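Local coordinates for protein putative 4-Hydroxy-2-oxoglutarate aldolase / 2-dehydro-3-deoxyphosphogluconate aldolase (Yersinia enterocolitica, PDB 3LM7) that is a putative aldolase of the KDGP aldolase family, built on a TIM-barrel-type alpha/beta fold, at residues K24-A27 / R28-Q32. Sequence-based numbering, arbitrary orientation.
Sequences KDNA and RAIYQ
Residues 24-27 and 28-32 are successive turns of one alpha-helix, joined by four i to i+4 backbone hydrogen bonds. Arg28 N reaches Lys24 O at 3.1 Å and Ala29 N bonds to Asp25 O; Ile30 N to Asn26 O and Tyr31 N to Ala27 O follow, each at 2.9 Å. On the outer face Asp25 and Arg28, three residues apart, run side by side in the same direction. A salt bridge joins Asp25 OD1 to Arg28 NH2 at 3.0 Å; the pairing is one oxygen to one nitrogen, with the carboxylate and guanidinium planes 47° apart and not coplanar as in a two-pronged bridge. The arginine chain leaves the helix extended and then bends at its third torsion (chi3 -13°), which swings the guanidinium back over the preceding turn until Asp25 CA lies at its edge.

On the buried side Ile30 sends CG1 and CD1 back along the helix, and CD1 rests against the Asn26 amide in van der Waals contact, 3.6 Å from OD1. That amide is held from both ends: OD1 accepts from Gly22 N, just ahead of the helix, and ND2 donates to Thr232 O. Ala27 and Ile30 pack on Val40 of strand 38-43. At the start of the helix Lys24 NZ forms a salt bridge with Asp56 of helix 50-63. Helix 24-33 links parallel neighbours 17-20 and 38-43 in a right-handed beta-alpha-beta unit, the repeating element of a TIM barrel.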
ATOM      1  N   LYS A  24      -1.170 -20.999  25.318  1.00 13.52           N
ATOM      2  CA  LYS A  24       0.169 -20.663  24.775  1.00 15.26           C
ATOM      3  C   LYS A  24       0.687 -21.654  23.746  1.00 14.75           C
ATOM      4  O   LYS A  24       1.256 -21.257  22.710  1.00 13.19           O
ATOM      5  CB  LYS A  24       1.177 -20.520  25.943  1.00 16.63           C
ATOM      6  CG  LYS A  24       0.974 -19.208  26.689  1.00 18.91           C
ATOM      7  CD  LYS A  24       1.728 -19.239  28.018  1.00 22.52           C
ATOM      8  CE  LYS A  24       1.420 -18.017  28.822  1.00 24.38           C
ATOM      9  NZ  LYS A  24       0.199 -18.102  29.573  1.00 24.46           N
ATOM     10  N   ASP A  25       0.498 -22.948  24.013  1.00 15.63           N
ATOM     11  CA  ASP A  25       0.909 -23.994  23.038  1.00 17.30           C
ATOM     12  C   ASP A  25       0.087 -23.755  21.757  1.00 14.77           C
ATOM     13  O   ASP A  25       0.572 -23.922  20.673  1.00 15.72           O
ATOM     14  CB  ASP A  25       0.587 -25.448  23.515  1.00 17.85           C
ATOM     15  CG  ASP A  25       1.450 -25.915  24.678  1.00 23.32           C
ATOM     16  OD1 ASP A  25       2.570 -25.409  24.811  1.00 24.32           O
ATOM     17  OD2 ASP A  25       0.982 -26.766  25.493  1.00 27.50           O
ATOM     18  N   ASN A  26      -1.166 -23.375  21.899  1.00 17.43           N
ATOM     19  CA  ASN A  26      -2.005 -23.154  20.682  1.00 14.78           C
ATOM     20  C   ASN A  26      -1.473 -21.974  19.881  1.00 15.48           C
ATOM     21  O   ASN A  26      -1.392 -22.031  18.643  1.00 12.83           O
ATOM     22  CB  ASN A  26      -3.492 -22.981  21.071  1.00 14.88           C
ATOM     23  CG  ASN A  26      -4.430 -22.850  19.845  1.00 15.11           C
ATOM     24  OD1 ASN A  26      -5.413 -22.096  19.875  1.00 14.18           O
ATOM     25  ND2 ASN A  26      -4.113 -23.586  18.764  1.00 16.89           N
ATOM     26  N   ALA A  27      -1.116 -20.883  20.584  1.00 15.52           N
ATOM     27  CA  ALA A  27      -0.518 -19.734  19.884  1.00 15.50           C
ATOM     28  C   ALA A  27       0.721 -20.178  19.072  1.00 15.75           C
ATOM     29  O   ALA A  27       0.890 -19.842  17.905  1.00 12.72           O
ATOM     30  CB  ALA A  27      -0.150 -18.614  20.904  1.00 14.86           C
ATOM     31  N   ARG A  28       1.617 -20.950  19.697  1.00 16.63           N
ATOM     32  CA  ARG A  28       2.822 -21.428  18.962  1.00 17.25           C
ATOM     33  C   ARG A  28       2.458 -22.218  17.700  1.00 15.12           C
ATOM     34  O   ARG A  28       3.056 -22.015  16.619  1.00 15.23           O
ATOM     35  CB  ARG A  28       3.709 -22.251  19.927  1.00 18.78           C
ATOM     36  CG  ARG A  28       5.147 -22.544  19.482  1.00 27.11           C
ATOM     37  CD  ARG A  28       5.794 -23.466  20.575  1.00 36.57           C
ATOM     38  NE  ARG A  28       4.915 -23.456  21.759  1.00 42.58           N
ATOM     39  CZ  ARG A  28       5.282 -23.151  23.001  1.00 44.59           C
ATOM     40  NH1 ARG A  28       6.558 -22.868  23.283  1.00 46.46           N
ATOM     41  NH2 ARG A  28       4.367 -23.164  23.968  1.00 44.32           N
ATOM     42  N   ALA A  29       1.491 -23.128  17.834  1.00 14.87           N
ATOM     43  CA  ALA A  29       1.082 -24.015  16.726  1.00 14.54           C
ATOM     44  C   ALA A  29       0.487 -23.165  15.603  1.00 15.11           C
ATOM     45  O   ALA A  29       0.692 -23.460  14.406  1.00 13.81           O
ATOM     46  CB  ALA A  29       0.031 -24.985  17.256  1.00 15.57           C
ATOM     47  N   ILE A  30      -0.329 -22.162  15.993  1.00 12.56           N
ATOM     48  CA  ILE A  30      -0.980 -21.259  15.003  1.00 12.92           C
ATOM     49  C   ILE A  30       0.081 -20.498  14.237  1.00 12.25           C
ATOM     50  O   ILE A  30       0.024 -20.389  13.028  1.00 11.40           O
ATOM     51  CB  ILE A  30      -1.889 -20.190  15.744  1.00 12.32           C
ATOM     52  CG1 ILE A  30      -3.120 -20.861  16.362  1.00 12.55           C
ATOM     53  CG2 ILE A  30      -2.167 -19.022  14.821  1.00 10.88           C
ATOM     54  CD1 ILE A  30      -3.877 -20.017  17.388  1.00 11.66           C
ATOM     55  N   TYR A  31       1.040 -19.926  14.972  1.00 12.17           N
ATOM     56  CA  TYR A  31       2.104 -19.115  14.376  1.00 12.11           C
ATOM     57  C   TYR A  31       2.948 -19.946  13.405  1.00 13.13           C
ATOM     58  O   TYR A  31       3.277 -19.505  12.291  1.00 11.52           O
ATOM     59  CB  TYR A  31       2.986 -18.524  15.514  1.00 10.75           C
ATOM     60  CG  TYR A  31       3.975 -17.521  15.038  1.00 13.11           C
ATOM     61  CD1 TYR A  31       3.559 -16.260  14.539  1.00  9.93           C
ATOM     62  CD2 TYR A  31       5.331 -17.784  15.122  1.00 14.45           C
ATOM     63  CE1 TYR A  31       4.508 -15.294  14.137  1.00 12.77           C
ATOM     64  CE2 TYR A  31       6.265 -16.847  14.737  1.00 16.44           C
ATOM     65  CZ  TYR A  31       5.864 -15.613  14.230  1.00 16.26           C
ATOM     66  OH  TYR A  31       6.857 -14.742  13.821  1.00 20.61           O
ATOM     67  N   GLN A  32       3.232 -21.190  13.806  1.00 13.99           N
ATOM     68  CA  GLN A  32       3.892 -22.090  12.915  1.00 14.70           C
ATOM     69  C   GLN A  32       3.077 -22.334  11.661  1.00 12.83           C
ATOM     70  O   GLN A  32       3.603 -22.259  10.560  1.00 14.29           O
ATOM     71  CB  GLN A  32       4.135 -23.467  13.601  1.00 16.77           C
ATOM     72  CG  GLN A  32       4.895 -24.427  12.644  1.00 22.38           C
ATOM     73  CD  GLN A  32       5.338 -25.695  13.309  1.00 32.36           C
ATOM     74  OE1 GLN A  32       4.560 -26.355  14.014  1.00 35.21           O
ATOM     75  NE2 GLN A  32       6.577 -26.072  13.065  1.00 35.90           N
TER